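Local atomic coordinates of uncharacterized protein (Bacteroides ovatus, PDB entry 4IRT), a protein that is of unknown function but is a putative neuraminidase with a BNR repeat-like beta-propeller fold. Residues R198-H202 / V203-H207; S368-T371 / E372-K375. All blocks are in the same frame, centred on the assembly; numbering follows the deposited sequence. Where two conformers were deposited one is given.

How the contacts relate
Both contacts are local, each made within one continuous run of chain, and they lie on opposite sides of the centre of the chain. Contact 1 closes the turn between strands 191-198 and 206-214, neighbours in one four-stranded antiparallel sheet of the beta-propeller; it sits at the surface, its centre about 20 Å from the chain centre. Contact 2 starts the short helix 371-377 and is buried, its centre about 11 Å from the chain centre. The centres of contact 1 and contact 2 are about 31 Å apart and the nearest atoms of contact 1 and contact 2 about 19 Å apart, so they do not touch. In both, a side-chain oxygen near a turn takes up a backbone N-H: Thr205 OG1 in 198-207, Asp370 OD1 in 368-375.

Contact 1: R198-H202 / V203-H207; sequences RETWH and VETNH
Thr205 and His202 carry the polar centre of this turn. The Thr205 hydroxyl donates to the carbonyl of His202, OG1 to O 2.7 Å and in the carbonyl plane, while the Thr205 backbone N reaches the same oxygen from above that plane. OG1 also accepts from Thr200 N at 3.0 Å, a double use that its place between the backbone N and the carbonyl carbon (chi1 74°) permits. Beside it, the methyls CG2 of Thr200 and CG2 of Thr205 touch at 3.6 Å. A backbone bond from Glu199 N to Thr205 O spans the loop. Together these bonds close a beta-hairpin connection: Arg198 and Asn206 form an antiparallel non-hydrogen-bonded pair at the ends of strands 191-198 and 206-214, adjacent in one sheet of the propeller. Their side chains leave on the same face, where Arg198 NE donates to Asn206 OD1 at 2.8 Å, nearly in the guanidinium plane, with the guanidinium and amide planes 42° apart. Val203 CA lies over the centre of one guanidinium face, and Val203 CG2 meets Arg198 NH2 at 3.5 Å. Asn252 OD1 takes N-H groups from both Arg198 and Asn206. At the strand end, His207 NE2 donates to Glu199 OE1 at 2.7 Å; the oxygen lies in the ring plane and is met on its anti side, 33° out of the carboxylate plane. Glu199 OE2 forms a salt bridge with Arg177.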
ATOM      1  N   ARG A 198      -8.216   8.697  13.240  1.00 12.39           N
ATOM      2  CA  ARG A 198      -7.365   9.662  13.926  1.00 14.11           C
ATOM      3  C   ARG A 198      -8.249  10.775  14.445  1.00 12.67           C
ATOM      4  O   ARG A 198      -8.873  11.490  13.669  1.00 14.41           O
ATOM      5  CB  ARG A 198      -6.275  10.270  13.071  1.00 14.95           C
ATOM      6  CG  ARG A 198      -5.327  11.036  13.992  1.00 17.44           C
ATOM      7  CD  ARG A 198      -4.227  11.779  13.309  1.00 16.60           C
ATOM      8  NE  ARG A 198      -3.179  10.889  12.841  1.00 15.98           N
ATOM      9  CZ  ARG A 198      -2.085  11.324  12.248  1.00 18.31           C
ATOM     10  NH1 ARG A 198      -1.880  12.631  12.129  1.00 19.19           N
ATOM     11  NH2 ARG A 198      -1.181  10.469  11.792  1.00 17.52           N
ATOM     12  N   GLU A 199      -8.240  10.952  15.748  1.00 12.86           N
ATOM     13  CA  GLU A 199      -9.202  11.786  16.403  1.00 12.89           C
ATOM     14  C   GLU A 199      -8.963  13.286  16.161  1.00 13.52           C
ATOM     15  O   GLU A 199      -9.917  14.009  15.917  1.00 14.21           O
ATOM     16  CB  GLU A 199      -9.249  11.433  17.884  1.00 13.88           C
ATOM     17  CG  GLU A 199     -10.567  11.696  18.547  1.00 14.49           C
ATOM     18  CD  GLU A 199     -11.787  11.081  17.850  1.00 13.87           C
ATOM     19  OE1 GLU A 199     -11.734  10.036  17.184  1.00 12.08           O
ATOM     20  OE2 GLU A 199     -12.861  11.640  18.034  1.00 17.99           O
ATOM     21  N   THR A 200      -7.693  13.728  16.145  1.00 12.50           N
ATOM     22  CA  THR A 200      -7.371  15.124  15.875  1.00 12.93           C
ATOM     23  C   THR A 200      -6.012  15.240  15.167  1.00 12.60           C
ATOM     24  O   THR A 200      -5.534  14.281  14.581  1.00 12.94           O
ATOM     25  CB  THR A 200      -7.498  15.974  17.182  1.00 13.06           C
ATOM     26  OG1 THR A 200      -7.374  17.388  16.914  1.00 13.52           O
ATOM     27  CG2 THR A 200      -6.457  15.551  18.232  1.00 13.09           C
ATOM     28  N   TRP A 201      -5.401  16.420  15.173  1.00 13.15           N
ATOM     29  CA  TRP A 201      -4.153  16.640  14.404  1.00 12.53           C
ATOM     30  C   TRP A 201      -3.089  15.587  14.658  1.00 13.22           C
ATOM     31  O   TRP A 201      -2.437  15.122  13.727  1.00 12.60           O
ATOM     32  CB  TRP A 201      -3.573  18.024  14.726  1.00 12.91           C
ATOM     33  CG  TRP A 201      -4.460  19.158  14.268  1.00 13.13           C
ATOM     34  CD1 TRP A 201      -5.317  19.900  15.033  1.00 12.80           C
ATOM     35  CD2 TRP A 201      -4.579  19.655  12.932  1.00 13.15           C
ATOM     36  NE1 TRP A 201      -5.972  20.833  14.236  1.00 13.36           N
ATOM     37  CE2 TRP A 201      -5.531  20.699  12.951  1.00 13.54           C
ATOM     38  CE3 TRP A 201      -3.952  19.327  11.713  1.00 13.05           C
ATOM     39  CZ2 TRP A 201      -5.876  21.416  11.806  1.00 13.71           C
ATOM     40  CZ3 TRP A 201      -4.296  20.056  10.569  1.00 13.04           C
ATOM     41  CH2 TRP A 201      -5.262  21.063  10.626  1.00 13.42           C
ATOM     42  N   HIS A 202      -2.921  15.205  15.914  1.00 13.04           N
ATOM     43  CA  HIS A 202      -1.718  14.534  16.335  1.00 12.86           C
ATOM     44  C   HIS A 202      -1.761  13.019  16.170  1.00 12.11           C
ATOM     45  O   HIS A 202      -2.770  12.373  16.420  1.00 12.20           O
ATOM     46  CB  HIS A 202      -1.397  14.916  17.757  1.00 14.04           C
ATOM     47  CG  HIS A 202      -1.419  16.394  17.973  1.00 15.41           C
ATOM     48  ND1 HIS A 202      -2.589  17.095  18.195  1.00 15.32           N
ATOM     49  CD2 HIS A 202      -0.427  17.314  17.910  1.00 15.26           C
ATOM     50  CE1 HIS A 202      -2.305  18.383  18.308  1.00 16.99           C
ATOM     51  NE2 HIS A 202      -0.999  18.542  18.139  1.00 17.51           N
ATOM     52  N   VAL A 203      -0.634  12.483  15.740  1.00 13.04           N
ATOM     53  CA  VAL A 203      -0.507  11.055  15.458  1.00 12.26           C
ATOM     54  C   VAL A 203      -0.851  10.154  16.652  1.00 12.20           C
ATOM     55  O   VAL A 203      -1.378   9.051  16.472  1.00 12.07           O
ATOM     56  CB  VAL A 203       0.910  10.732  14.939  1.00 12.53           C
ATOM     57  CG1 VAL A 203       1.970  10.916  16.016  1.00 13.32           C
ATOM     58  CG2 VAL A 203       0.934   9.306  14.370  1.00 12.78           C
ATOM     59  N   GLU A 204      -0.553  10.597  17.874  1.00 12.10           N
ATOM     60  CA  GLU A 204      -0.901   9.805  19.062  1.00 12.73           C
ATOM     61  C   GLU A 204      -2.396   9.635  19.305  1.00 12.77           C
ATOM     62  O   GLU A 204      -2.777   8.872  20.196  1.00 12.99           O
ATOM     63  CB  GLU A 204      -0.233  10.366  20.335  1.00 14.02           C
ATOM     64  CG  GLU A 204      -0.696  11.767  20.733  1.00 16.39           C
ATOM     65  CD  GLU A 204       0.120  12.900  20.122  1.00 19.25           C
ATOM     66  OE1 GLU A 204       0.756  12.701  19.040  1.00 14.12           O
ATOM     67  OE2 GLU A 204       0.071  14.016  20.737  1.00 20.37           O
ATOM     68  N   THR A 205      -3.222  10.347  18.534  1.00 12.03           N
ATOM     69  CA  THR A 205      -4.662  10.249  18.638  1.00 11.74           C
ATOM     70  C   THR A 205      -5.258   9.255  17.619  1.00 11.19           C
ATOM     71  O   THR A 205      -6.478   9.178  17.475  1.00 12.71           O
ATOM     72  CB  THR A 205      -5.374  11.635  18.569  1.00 12.08           C
ATOM     73  OG1 THR A 205      -5.367  12.162  17.232  1.00 10.88           O
ATOM     74  CG2 THR A 205      -4.728  12.630  19.523  1.00 13.27           C
ATOM     75  N   ASN A 206      -4.405   8.495  16.922  1.00 10.52           N
ATOM     76  CA  ASN A 206      -4.865   7.323  16.174  1.00  9.86           C
ATOM     77  C   ASN A 206      -5.484   6.325  17.171  1.00  9.93           C
ATOM     78  O   ASN A 206      -4.999   6.177  18.307  1.00  9.85           O
ATOM     79  CB  ASN A 206      -3.701   6.579  15.500  1.00  9.78           C
ATOM     80  CG  ASN A 206      -3.093   7.307  14.323  1.00 10.14           C
ATOM     81  OD1 ASN A 206      -3.689   8.227  13.708  1.00 10.00           O
ATOM     82  ND2 ASN A 206      -1.871   6.871  13.974  1.00  9.78           N
ATOM     83  N   HIS A 207      -6.557   5.681  16.750  1.00  9.99           N
ATOM     84  CA  HIS A 207      -7.139   4.619  17.540  1.00 10.93           C
ATOM     85  C   HIS A 207      -7.974   3.677  16.694  1.00 10.63           C
ATOM     86  O   HIS A 207      -8.582   4.098  15.700  1.00 11.52           O
ATOM     87  CB  HIS A 207      -7.974   5.200  18.686  1.00 11.77           C
ATOM     88  CG  HIS A 207      -9.106   6.083  18.249  1.00 11.94           C
ATOM     89  ND1 HIS A 207     -10.393   5.615  18.083  1.00 13.58           N
ATOM     90  CD2 HIS A 207      -9.153   7.410  17.989  1.00 12.66           C
ATOM     91  CE1 HIS A 207     -11.183   6.616  17.728  1.00 13.40           C
ATOM     92  NE2 HIS A 207     -10.453   7.719  17.661  1.00 13.53           N
TER

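Contact 2: S368-T371 / E372-K375; sequences SHDT and ELWK
Asp370 and Leu373 meet at the start of helix 371-377, where Asp370 holds the N-cap position. Asp370 OD1 accepts from Leu373 N at 3.0 Å, the donor standing above the carboxylate plane, 61° out of it. With CG anti to the backbone N (chi1 -173°), the carboxylate swings forward over the helix start and meets the side chain of the residue whose N-H it accepts, Asp370 CG lying 3.4 Å from Leu373 CB. The other oxygen, OD2, is held by Thr30 and Gln35. Backbone bonds continue the turn: Trp374 N donates to Asp370 O at 3.2 Å, almost in line with the carbonyl, and Lys375 N donates to Thr371 O. The aliphatic stem of Lys375 passes beyond that second carbonyl oxygen, with CG 3.3 Å from Thr371 O. Thr371 and Glu372 lie side by side, pointing the same way. A water joins them, 2.8 Å from Thr371 OG1 and donating to Glu372 OE2 at 2.9 Å. Asn26 gives Thr371 OG1 a further bond. Glu372 OE2 also receives Lys375 NZ on its syn lone pair in a 2.9 Å salt bridge; that ammonium in addition bonds Val185 O and makes a cation-pi contact with Tyr184. The Asp370 carboxylate is probably stabilised as the anion by the N-H groups at that helix end, and the salt bridge from Lys375 would offset a negative charge on buried Glu372.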
ATOM      1  N   SER A 368       7.021  -2.266  -0.686  1.00  9.21           N
ATOM      2  CA  SER A 368       5.901  -2.417  -1.612  0.67  8.94           C
ATOM      3  C   SER A 368       6.248  -3.642  -2.480  1.00  9.93           C
ATOM      4  O   SER A 368       7.440  -3.983  -2.668  1.00  9.63           O
ATOM      5  CB  SER A 368       5.648  -1.149  -2.457  0.67  8.28           C
ATOM      6  OG  SER A 368       6.821  -0.704  -3.116  0.67  7.71           O
ATOM      7  N   HIS A 369       5.227  -4.346  -2.946  1.00  9.55           N
ATOM      8  CA  HIS A 369       5.427  -5.625  -3.645  1.00  9.34           C
ATOM      9  C   HIS A 369       4.481  -5.800  -4.819  1.00  9.63           C
ATOM     10  O   HIS A 369       3.480  -5.064  -4.967  1.00 10.20           O
ATOM     11  CB  HIS A 369       5.258  -6.796  -2.650  1.00 10.65           C
ATOM     12  CG  HIS A 369       3.827  -7.179  -2.349  1.00 10.41           C
ATOM     13  ND1 HIS A 369       3.038  -6.508  -1.445  1.00 11.27           N
ATOM     14  CD2 HIS A 369       3.087  -8.227  -2.782  1.00 10.86           C
ATOM     15  CE1 HIS A 369       1.860  -7.108  -1.353  1.00 12.22           C
ATOM     16  NE2 HIS A 369       1.858  -8.149  -2.163  1.00 11.06           N
ATOM     17  N   ASP A 370       4.789  -6.793  -5.640  1.00  9.54           N
ATOM     18  CA  ASP A 370       4.052  -7.060  -6.856  1.00  9.77           C
ATOM     19  C   ASP A 370       2.842  -7.891  -6.443  1.00  9.90           C
ATOM     20  O   ASP A 370       2.871  -9.138  -6.405  1.00 10.19           O
ATOM     21  CB  ASP A 370       4.935  -7.752  -7.870  1.00  9.99           C
ATOM     22  CG  ASP A 370       4.285  -7.919  -9.216  1.00  9.93           C
ATOM     23  OD1 ASP A 370       3.037  -7.942  -9.304  1.00 10.25           O
ATOM     24  OD2 ASP A 370       5.060  -8.024 -10.198  1.00 10.05           O
ATOM     25  N   THR A 371       1.772  -7.178  -6.113  1.00 10.86           N
ATOM     26  CA  THR A 371       0.554  -7.805  -5.611  1.00 11.41           C
ATOM     27  C   THR A 371       0.015  -8.856  -6.586  1.00 10.65           C
ATOM     28  O   THR A 371      -0.413  -9.930  -6.192  1.00 11.68           O
ATOM     29  CB  THR A 371      -0.557  -6.777  -5.358  1.00 11.65           C
ATOM     30  OG1 THR A 371      -0.761  -5.989  -6.536  1.00 12.73           O
ATOM     31  CG2 THR A 371      -0.211  -5.861  -4.199  1.00 12.24           C
ATOM     32  N   GLU A 372       0.032  -8.535  -7.871  1.00 10.98           N
ATOM     33  CA  GLU A 372      -0.533  -9.416  -8.890  1.00 12.41           C
ATOM     34  C   GLU A 372       0.285 -10.689  -9.133  1.00 11.95           C
ATOM     35  O   GLU A 372      -0.259 -11.765  -9.329  1.00 12.42           O
ATOM     36  CB  GLU A 372      -0.790  -8.610 -10.167  1.00 13.77           C
ATOM     37  CG  GLU A 372      -1.734  -7.429  -9.909  1.00 18.43           C
ATOM     38  CD  GLU A 372      -2.987  -7.811  -9.104  1.00 23.47           C
ATOM     39  OE1 GLU A 372      -3.824  -8.567  -9.628  1.00 26.71           O
ATOM     40  OE2 GLU A 372      -3.122  -7.377  -7.942  1.00 20.68           O
ATOM     41  N   LEU A 373       1.603 -10.590  -9.069  1.00 11.18           N
ATOM     42  CA  LEU A 373       2.452 -11.754  -9.196  1.00 11.13           C
ATOM     43  C   LEU A 373       2.245 -12.723  -8.047  1.00 10.94           C
ATOM     44  O   LEU A 373       2.254 -13.921  -8.253  1.00 11.79           O
ATOM     45  CB  LEU A 373       3.916 -11.344  -9.248  1.00 11.73           C
ATOM     46  CG  LEU A 373       4.916 -12.437  -9.574  1.00 12.77           C
ATOM     47  CD1 LEU A 373       4.682 -13.026 -10.964  1.00 13.32           C
ATOM     48  CD2 LEU A 373       6.292 -11.809  -9.503  1.00 13.62           C
ATOM     49  N   TRP A 374       2.028 -12.221  -6.840  1.00 10.47           N
ATOM     50  CA  TRP A 374       1.716 -13.109  -5.739  1.00 10.44           C
ATOM     51  C   TRP A 374       0.367 -13.822  -6.008  1.00 11.25           C
ATOM     52  O   TRP A 374       0.267 -15.056  -5.863  1.00 10.89           O
ATOM     53  CB  TRP A 374       1.728 -12.364  -4.394  1.00  9.83           C
ATOM     54  CG  TRP A 374       1.278 -13.283  -3.308  1.00 10.30           C
ATOM     55  CD1 TRP A 374       0.037 -13.336  -2.740  1.00 10.63           C
ATOM     56  CD2 TRP A 374       2.017 -14.366  -2.756  1.00 11.45           C
ATOM     57  NE1 TRP A 374      -0.022 -14.355  -1.837  1.00 12.55           N
ATOM     58  CE2 TRP A 374       1.184 -15.000  -1.809  1.00 11.28           C
ATOM     59  CE3 TRP A 374       3.329 -14.829  -2.918  1.00 12.17           C
ATOM     60  CZ2 TRP A 374       1.606 -16.081  -1.054  1.00 12.75           C
ATOM     61  CZ3 TRP A 374       3.733 -15.920  -2.167  1.00 14.04           C
ATOM     62  CH2 TRP A 374       2.876 -16.513  -1.235  1.00 13.36           C
ATOM     63  N   LYS A 375      -0.651 -13.062  -6.408  1.00 11.55           N
ATOM     64  CA  LYS A 375      -1.959 -13.638  -6.639  1.00 13.34           C
ATOM     65  C   LYS A 375      -1.971 -14.688  -7.746  1.00 13.69           C
ATOM     66  O   LYS A 375      -2.640 -15.714  -7.622  1.00 14.36           O
ATOM     67  CB  LYS A 375      -2.974 -12.558  -6.994  1.00 14.52           C
ATOM     68  CG  LYS A 375      -3.298 -11.573  -5.881  1.00 15.58           C
ATOM     69  CD  LYS A 375      -4.310 -10.586  -6.440  1.00 17.32           C
ATOM     70  CE  LYS A 375      -4.514  -9.403  -5.544  1.00 18.64           C
ATOM     71  NZ  LYS A 375      -5.284  -8.398  -6.337  1.00 22.52           N
TER
HETATM   72  O   HOH W   1      -3.297  -4.807  -6.663  1.00 28.17           O